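PDB 3R67: putative Glycosidase from Bacteroides thetaiotaomicron, which is of unknown function but, as a putative glycosidase, belongs to a family whose members have a five-bladed beta-propeller fold. Local coordinates for residues A[84-89]-A[96-101]; A[25-30]-A[65-70]; A[34-37]-A[42-45]. All blocks are in the same frame, centred on the assembly; numbering follows the deposited sequence.

Overall arrangement
All three contacts lie on the same side of the chain's centre. Interactions 1 and 2 share one four-stranded antiparallel sheet, and their centres are about 8 Å apart. Strand 62-70, which the 25-30 loop covers in interaction 2, is hydrogen-bonded to strand 82-89 of interaction 1 through A87 with V65 and G85 with Y67. R97 also reaches back to Y67 and, weakly, to S28. Interaction 3 is a small hairpin nested in the loop that interaction 2 closes. Its centre is about 15 Å from that of interaction 1, and F35 packs on P101 between them. A bound 1,2-ethanediol, probably from the crystallisation liquor, lies about 4 Å from the side chain of Y88.

Interaction 1 of 3, residues A[84-89]-A[96-101]; sequences LGYAYS and NRMTVP
A87 and R97 oppose each other as a non-hydrogen-bonded antiparallel pair, their CA atoms 4.3 Å apart. Y88 and N96 follow as a hydrogen-bonded pair joined by two backbone bonds, Y88 N to N96 O and N96 N to Y88 O. A third bond, from M98 N to Y86 O (2.9 Å), is nearly straight, with 171° at the hydrogen. Past it the 98-100 backbone bows outward, and a water takes over the bridging: it accepts from Y86 N and donates to V100 O at 2.6 Å and, weakly, to M98 O. Direct contact resumes where P101 CA lies 3.2 Å from L84 O. This hairpin of strands 82-89 and 96-97 forms the outer half of a four-stranded antiparallel sheet, consistent with one blade of a five-bladed beta-propeller, with 96-97 as its edge strand. On the face carrying Y88 and N96, a chi1 of 54° sets the tyrosine ring between its own N and carbonyl carbon and swings it across to the neighbouring strand. There N96 CB makes a CH-pi contact over the ring near its hydroxyl end, 3.5 Å from Y88 CZ; the amide is turned 45° from the ring plane. A water 2.6 Å from Y88 OH sits at the ring edge, while another links N96 ND2 to Y88 O. Selenomethionine M98 lays SE over one face of the Y86 ring, 4.1 Å from the centroid, a Met-aromatic contact flanked by Q155. On the sheet's other face A87 CB packs against R97 CG; the R97 guanidinium forms a salt bridge with E47, and NE bonds to Y67 OH.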
# COMPACT_ATOMS: atom_id res chain seq x y z
N LEU A 84 4.35 12.50 -1.86
CA LEU A 84 3.44 11.79 -2.75
C LEU A 84 3.06 12.65 -3.96
O LEU A 84 2.59 13.77 -3.82
CB LEU A 84 2.18 11.35 -2.03
CG LEU A 84 2.36 10.53 -0.74
CD1 LEU A 84 1.00 10.11 -0.19
CD2 LEU A 84 3.27 9.30 -0.95
N GLY A 85 3.29 12.08 -5.13
CA GLY A 85 2.91 12.70 -6.39
C GLY A 85 1.48 12.34 -6.75
O GLY A 85 0.92 11.41 -6.18
N TYR A 86 0.88 13.09 -7.67
CA TYR A 86 -0.50 12.88 -8.10
C TYR A 86 -0.54 12.60 -9.60
O TYR A 86 -0.12 13.43 -10.40
CB TYR A 86 -1.30 14.14 -7.74
CG TYR A 86 -2.80 14.10 -8.01
CD1 TYR A 86 -3.30 14.26 -9.31
CD2 TYR A 86 -3.71 14.10 -6.96
CE1 TYR A 86 -4.67 14.32 -9.55
CE2 TYR A 86 -5.08 14.18 -7.19
CZ TYR A 86 -5.56 14.27 -8.48
OH TYR A 86 -6.92 14.31 -8.70
N ALA A 87 -1.00 11.39 -9.98
CA ALA A 87 -1.15 10.97 -11.37
C ALA A 87 -2.59 10.61 -11.61
O ALA A 87 -3.21 10.01 -10.74
CB ALA A 87 -0.22 9.81 -11.70
N TYR A 88 -3.17 11.06 -12.72
CA TYR A 88 -4.59 10.83 -12.99
C TYR A 88 -4.77 10.26 -14.40
O TYR A 88 -4.04 10.62 -15.33
CB TYR A 88 -5.41 12.14 -12.80
CG TYR A 88 -4.89 13.32 -13.60
CD1 TYR A 88 -3.82 14.09 -13.15
CD2 TYR A 88 -5.51 13.70 -14.80
CE1 TYR A 88 -3.34 15.17 -13.89
CE2 TYR A 88 -5.04 14.79 -15.54
CZ TYR A 88 -3.96 15.53 -15.08
OH TYR A 88 -3.51 16.59 -15.82
N SER A 89 -5.77 9.37 -14.54
CA SER A 89 -6.09 8.68 -15.80
C SER A 89 -7.57 8.50 -15.99
O SER A 89 -8.29 8.16 -15.05
CB SER A 89 -5.43 7.30 -15.81
OG SER A 89 -5.71 6.59 -17.01
N ASN A 96 -1.48 11.20 -16.60
CA ASN A 96 -0.93 12.56 -16.58
C ASN A 96 -0.52 12.84 -15.16
O ASN A 96 -1.00 12.16 -14.25
CB ASN A 96 -1.88 13.61 -17.14
CG ASN A 96 -1.98 13.56 -18.64
OD1 ASN A 96 -0.99 13.76 -19.36
ND2 ASN A 96 -3.18 13.35 -19.13
N ARG A 97 0.39 13.78 -14.94
CA ARG A 97 0.92 14.02 -13.60
C ARG A 97 1.00 15.49 -13.24
O ARG A 97 1.32 16.34 -14.08
CB ARG A 97 2.35 13.43 -13.52
CG ARG A 97 2.41 11.90 -13.56
CD ARG A 97 3.74 11.38 -14.11
NE ARG A 97 4.88 11.69 -13.25
CZ ARG A 97 6.12 11.31 -13.51
NH1 ARG A 97 6.39 10.64 -14.63
NH2 ARG A 97 7.10 11.61 -12.68
N MSE A 98 0.78 15.77 -11.95
CA MSE A 98 1.01 17.09 -11.39
C MSE A 98 2.52 17.26 -11.23
O MSE A 98 3.23 16.26 -11.07
CB MSE A 98 0.25 17.29 -10.08
CG MSE A 98 -1.25 17.49 -10.32
SE MSE A 98 -2.27 17.76 -8.68
CE MSE A 98 -1.33 19.35 -7.98
N THR A 99 3.02 18.51 -11.34
CA THR A 99 4.46 18.79 -11.30
C THR A 99 4.90 19.11 -9.87
O THR A 99 6.09 19.34 -9.64
CB THR A 99 4.80 19.93 -12.26
OG1 THR A 99 4.01 21.08 -11.93
CG2 THR A 99 4.57 19.55 -13.71
N VAL A 100 3.97 19.04 -8.90
CA VAL A 100 4.27 19.27 -7.49
C VAL A 100 3.65 18.13 -6.65
O VAL A 100 2.63 17.55 -7.08
CB VAL A 100 3.79 20.67 -7.00
CG1 VAL A 100 4.66 21.78 -7.59
CG2 VAL A 100 2.30 20.92 -7.28
N PRO A 101 4.23 17.76 -5.47
CA PRO A 101 3.59 16.71 -4.65
C PRO A 101 2.33 17.25 -3.97
O PRO A 101 2.20 18.47 -3.82
CB PRO A 101 4.69 16.35 -3.63
CG PRO A 101 5.48 17.57 -3.47
CD PRO A 101 5.42 18.31 -4.79
O HOH W 1 2.42 15.30 -8.42
O HOH W 2 -5.26 11.83 -17.60
O HOH W 3 -1.40 18.08 -15.29

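Interaction 2 of 3, residues A[25-30]-A[65-70]; sequences PIVSPD and VLYRAE
The Y67 ring carries V27 CG1 squarely on one face: the methyl carbon stands 3.5 Å from the ring centroid and only 2° off the normal. All six ring carbons are consequently almost equidistant from V27 CG1, with Y67 CD2 at 3.7 Å, a textbook CH-pi geometry. The second methyl, V27 CG2, stays on the same side of the ring but is displaced outward beyond its rim, and comes within 4.0 Å of Y67 CD1. Two torsions bring this about. V27 holds CG1 anti to its backbone N (chi1 -173°), while Y67 CG is tucked between N and the carbonyl carbon (chi1 54°), and the two side chains cross at about a right angle. The far end of the tyrosine is held too, because Y67 OH is hydrogen-bonded to both E47 OE1 and R97 NE. W46 and A87 also touch the Y67 side chain. Two residues earlier on the strand, V65 CG2 meets I26 CD1 more loosely, at 4.3 Å, and F95 packs on both of these residues. No hydrogen bond crosses between 25-30 and 65-70; the seam is wholly apolar and largely buried. The loop is also bonded through its backbone to strand 345-351: I26 and V27 both face V346 in a classic beta bulge. An N-terminal segment bonded in this way to the last strand, while packing on the first four-stranded sheet, is consistent with the ring closure of a beta-propeller.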
# COMPACT_ATOMS: atom_id res chain seq x y z
N PRO A 25 6.46 1.46 -17.55
CA PRO A 25 5.95 2.06 -16.29
C PRO A 25 4.96 3.19 -16.56
O PRO A 25 5.08 3.93 -17.52
CB PRO A 25 7.21 2.60 -15.62
CG PRO A 25 8.16 2.88 -16.74
CD PRO A 25 7.85 1.88 -17.84
N ILE A 26 3.98 3.30 -15.70
CA ILE A 26 3.01 4.38 -15.80
C ILE A 26 3.60 5.66 -15.13
O ILE A 26 3.21 6.75 -15.50
CB ILE A 26 1.62 4.00 -15.22
CG1 ILE A 26 1.67 3.69 -13.70
CG2 ILE A 26 1.03 2.83 -16.00
CD1 ILE A 26 0.36 3.88 -12.98
N VAL A 27 4.52 5.52 -14.15
CA VAL A 27 5.17 6.64 -13.45
C VAL A 27 6.65 6.31 -13.32
O VAL A 27 7.01 5.21 -12.89
CB VAL A 27 4.55 7.01 -12.06
CG1 VAL A 27 5.19 8.29 -11.49
CG2 VAL A 27 3.04 7.21 -12.15
N SER A 28 7.50 7.26 -13.68
CA SER A 28 8.97 7.19 -13.65
C SER A 28 9.52 8.45 -13.03
O SER A 28 8.81 9.44 -13.04
CB SER A 28 9.54 6.99 -15.07
OG SER A 28 9.07 5.81 -15.69
N PRO A 29 10.77 8.48 -12.49
CA PRO A 29 11.30 9.74 -11.94
C PRO A 29 11.39 10.85 -13.00
O PRO A 29 11.63 10.58 -14.18
CB PRO A 29 12.70 9.36 -11.44
CG PRO A 29 12.73 7.93 -11.39
CD PRO A 29 11.77 7.40 -12.38
N ASP A 30 11.15 12.09 -12.57
CA ASP A 30 11.27 13.28 -13.39
C ASP A 30 12.23 14.22 -12.68
O ASP A 30 11.94 14.68 -11.57
CB ASP A 30 9.89 13.93 -13.65
CG ASP A 30 9.87 15.00 -14.73
OD1 ASP A 30 10.91 15.67 -14.92
OD2 ASP A 30 8.79 15.21 -15.35
N VAL A 65 -3.63 7.93 -8.96
CA VAL A 65 -2.53 7.19 -8.36
C VAL A 65 -1.70 8.20 -7.56
O VAL A 65 -1.27 9.23 -8.10
CB VAL A 65 -1.70 6.41 -9.44
CG1 VAL A 65 -0.32 6.00 -8.92
CG2 VAL A 65 -2.47 5.20 -9.98
N LEU A 66 -1.53 7.94 -6.26
CA LEU A 66 -0.71 8.78 -5.38
C LEU A 66 0.59 8.02 -5.17
O LEU A 66 0.62 7.04 -4.44
CB LEU A 66 -1.42 9.15 -4.05
CG LEU A 66 -2.78 9.87 -4.16
CD1 LEU A 66 -3.36 10.10 -2.78
CD2 LEU A 66 -2.66 11.22 -4.90
N TYR A 67 1.65 8.40 -5.92
CA TYR A 67 2.89 7.63 -5.92
C TYR A 67 3.92 8.20 -4.97
O TYR A 67 4.10 9.40 -4.85
CB TYR A 67 3.51 7.55 -7.33
CG TYR A 67 3.75 8.88 -8.03
CD1 TYR A 67 2.76 9.46 -8.82
CD2 TYR A 67 4.99 9.51 -7.97
CE1 TYR A 67 2.98 10.65 -9.50
CE2 TYR A 67 5.22 10.71 -8.64
CZ TYR A 67 4.22 11.27 -9.41
OH TYR A 67 4.43 12.45 -10.08
N ARG A 68 4.63 7.28 -4.31
CA ARG A 68 5.73 7.61 -3.43
C ARG A 68 6.93 8.07 -4.28
O ARG A 68 7.45 7.31 -5.10
CB ARG A 68 6.09 6.40 -2.56
CG ARG A 68 7.29 6.66 -1.67
CD ARG A 68 7.70 5.42 -0.93
NE ARG A 68 8.99 5.63 -0.28
CZ ARG A 68 9.60 4.73 0.48
NH1 ARG A 68 9.03 3.55 0.71
NH2 ARG A 68 10.78 5.00 1.01
N ALA A 69 7.35 9.32 -4.09
CA ALA A 69 8.47 9.90 -4.82
C ALA A 69 9.61 10.25 -3.88
O ALA A 69 9.39 10.83 -2.82
CB ALA A 69 8.01 11.13 -5.57
N GLU A 70 10.84 9.91 -4.29
CA GLU A 70 12.05 10.21 -3.51
C GLU A 70 12.89 11.22 -4.28
O GLU A 70 13.02 11.12 -5.50
CB GLU A 70 12.87 8.95 -3.18
CG GLU A 70 12.20 8.09 -2.11
CD GLU A 70 12.96 6.85 -1.69
OE1 GLU A 70 13.73 6.32 -2.52
OE2 GLU A 70 12.76 6.38 -0.54

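Interaction 3 of 3, residues A[34-37]-A[42-45]; sequences VFYC and DSVA
V34 opens the pairing with its CG2 methyl alongside S43 CB, at 3.7 Å, while its CA approaches V44 O. F35 comes next and is bonded twice to V44: F35 N donates to V44 O (2.8 Å) and F35 O accepts from V44 N (2.7 Å). The F35 carbonyl oxygen also receives a CA-H...O contact from S43. The F35 ring is directed toward the body of the protein, where it meets Y104, P101 and R83. These residues belong to a short beta hairpin, strands 35-37 and 42-44, which forms a two-stranded sheet of its own far from the centre of the chain; the two antiparallel strands are strongly twisted, their directions 131° apart. Y36 pairs with S43 on the exposed face. With CG anti to the backbone N (chi1 -166°), its ring reaches along the partner strand and covers D42 N, which lies over one face, offset to the rim and 3.5 Å from Y36 CZ. On the side of F35, C37 CB packs against V44 CG2 at 3.8 Å, and R83 touches all three residues there. C37 N donates to D42 O at 3.0 Å, whereas D42 OD1 accepts from S43 N on its anti side, 35° out of the carboxylate plane.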
# COMPACT_ATOMS: atom_id res chain seq x y z
N VAL A 34 10.10 20.63 -9.91
CA VAL A 34 10.65 21.21 -8.70
C VAL A 34 9.51 21.54 -7.71
O VAL A 34 8.35 21.71 -8.10
CB VAL A 34 11.49 22.47 -9.12
CG1 VAL A 34 10.61 23.54 -9.76
CG2 VAL A 34 12.30 23.04 -7.97
N PHE A 35 9.87 21.61 -6.43
CA PHE A 35 8.95 21.92 -5.34
C PHE A 35 9.66 22.73 -4.27
O PHE A 35 10.80 22.43 -3.94
CB PHE A 35 8.40 20.61 -4.77
CG PHE A 35 7.82 20.61 -3.38
CD1 PHE A 35 6.57 21.17 -3.13
CD2 PHE A 35 8.45 19.91 -2.35
CE1 PHE A 35 5.98 21.09 -1.86
CE2 PHE A 35 7.87 19.83 -1.09
CZ PHE A 35 6.65 20.44 -0.84
N TYR A 36 9.00 23.74 -3.72
CA TYR A 36 9.61 24.47 -2.62
C TYR A 36 9.23 23.77 -1.32
O TYR A 36 8.06 23.81 -0.92
CB TYR A 36 9.22 25.94 -2.62
CG TYR A 36 10.11 26.73 -1.70
CD1 TYR A 36 11.29 27.29 -2.17
CD2 TYR A 36 9.83 26.83 -0.35
CE1 TYR A 36 12.14 28.00 -1.33
CE2 TYR A 36 10.68 27.52 0.51
CZ TYR A 36 11.82 28.12 0.01
OH TYR A 36 12.67 28.80 0.84
N CYS A 37 10.20 23.09 -0.70
CA CYS A 37 9.93 22.30 0.51
C CYS A 37 9.84 23.22 1.73
O CYS A 37 10.77 23.98 2.01
CB CYS A 37 10.98 21.22 0.71
SG CYS A 37 10.76 20.27 2.24
N ASP A 42 13.85 25.37 0.75
CA ASP A 42 14.61 25.42 -0.48
C ASP A 42 13.93 24.58 -1.52
O ASP A 42 13.09 23.74 -1.17
CB ASP A 42 16.06 24.93 -0.25
CG ASP A 42 17.09 25.51 -1.20
OD1 ASP A 42 16.69 26.25 -2.14
OD2 ASP A 42 18.30 25.27 -0.98
N SER A 43 14.26 24.81 -2.80
CA SER A 43 13.71 24.08 -3.94
C SER A 43 14.26 22.68 -3.98
O SER A 43 15.46 22.45 -3.75
CB SER A 43 14.01 24.79 -5.25
OG SER A 43 13.37 26.05 -5.22
N VAL A 44 13.37 21.74 -4.22
CA VAL A 44 13.69 20.34 -4.23
C VAL A 44 13.11 19.67 -5.48
O VAL A 44 11.92 19.81 -5.79
CB VAL A 44 13.11 19.71 -2.91
CG1 VAL A 44 13.19 18.19 -2.91
CG2 VAL A 44 13.78 20.28 -1.66
N ALA A 45 13.95 18.92 -6.18
CA ALA A 45 13.59 18.00 -7.26
C ALA A 45 13.04 16.75 -6.59
O ALA A 45 13.73 15.73 -6.44
CB ALA A 45 14.81 17.73 -8.14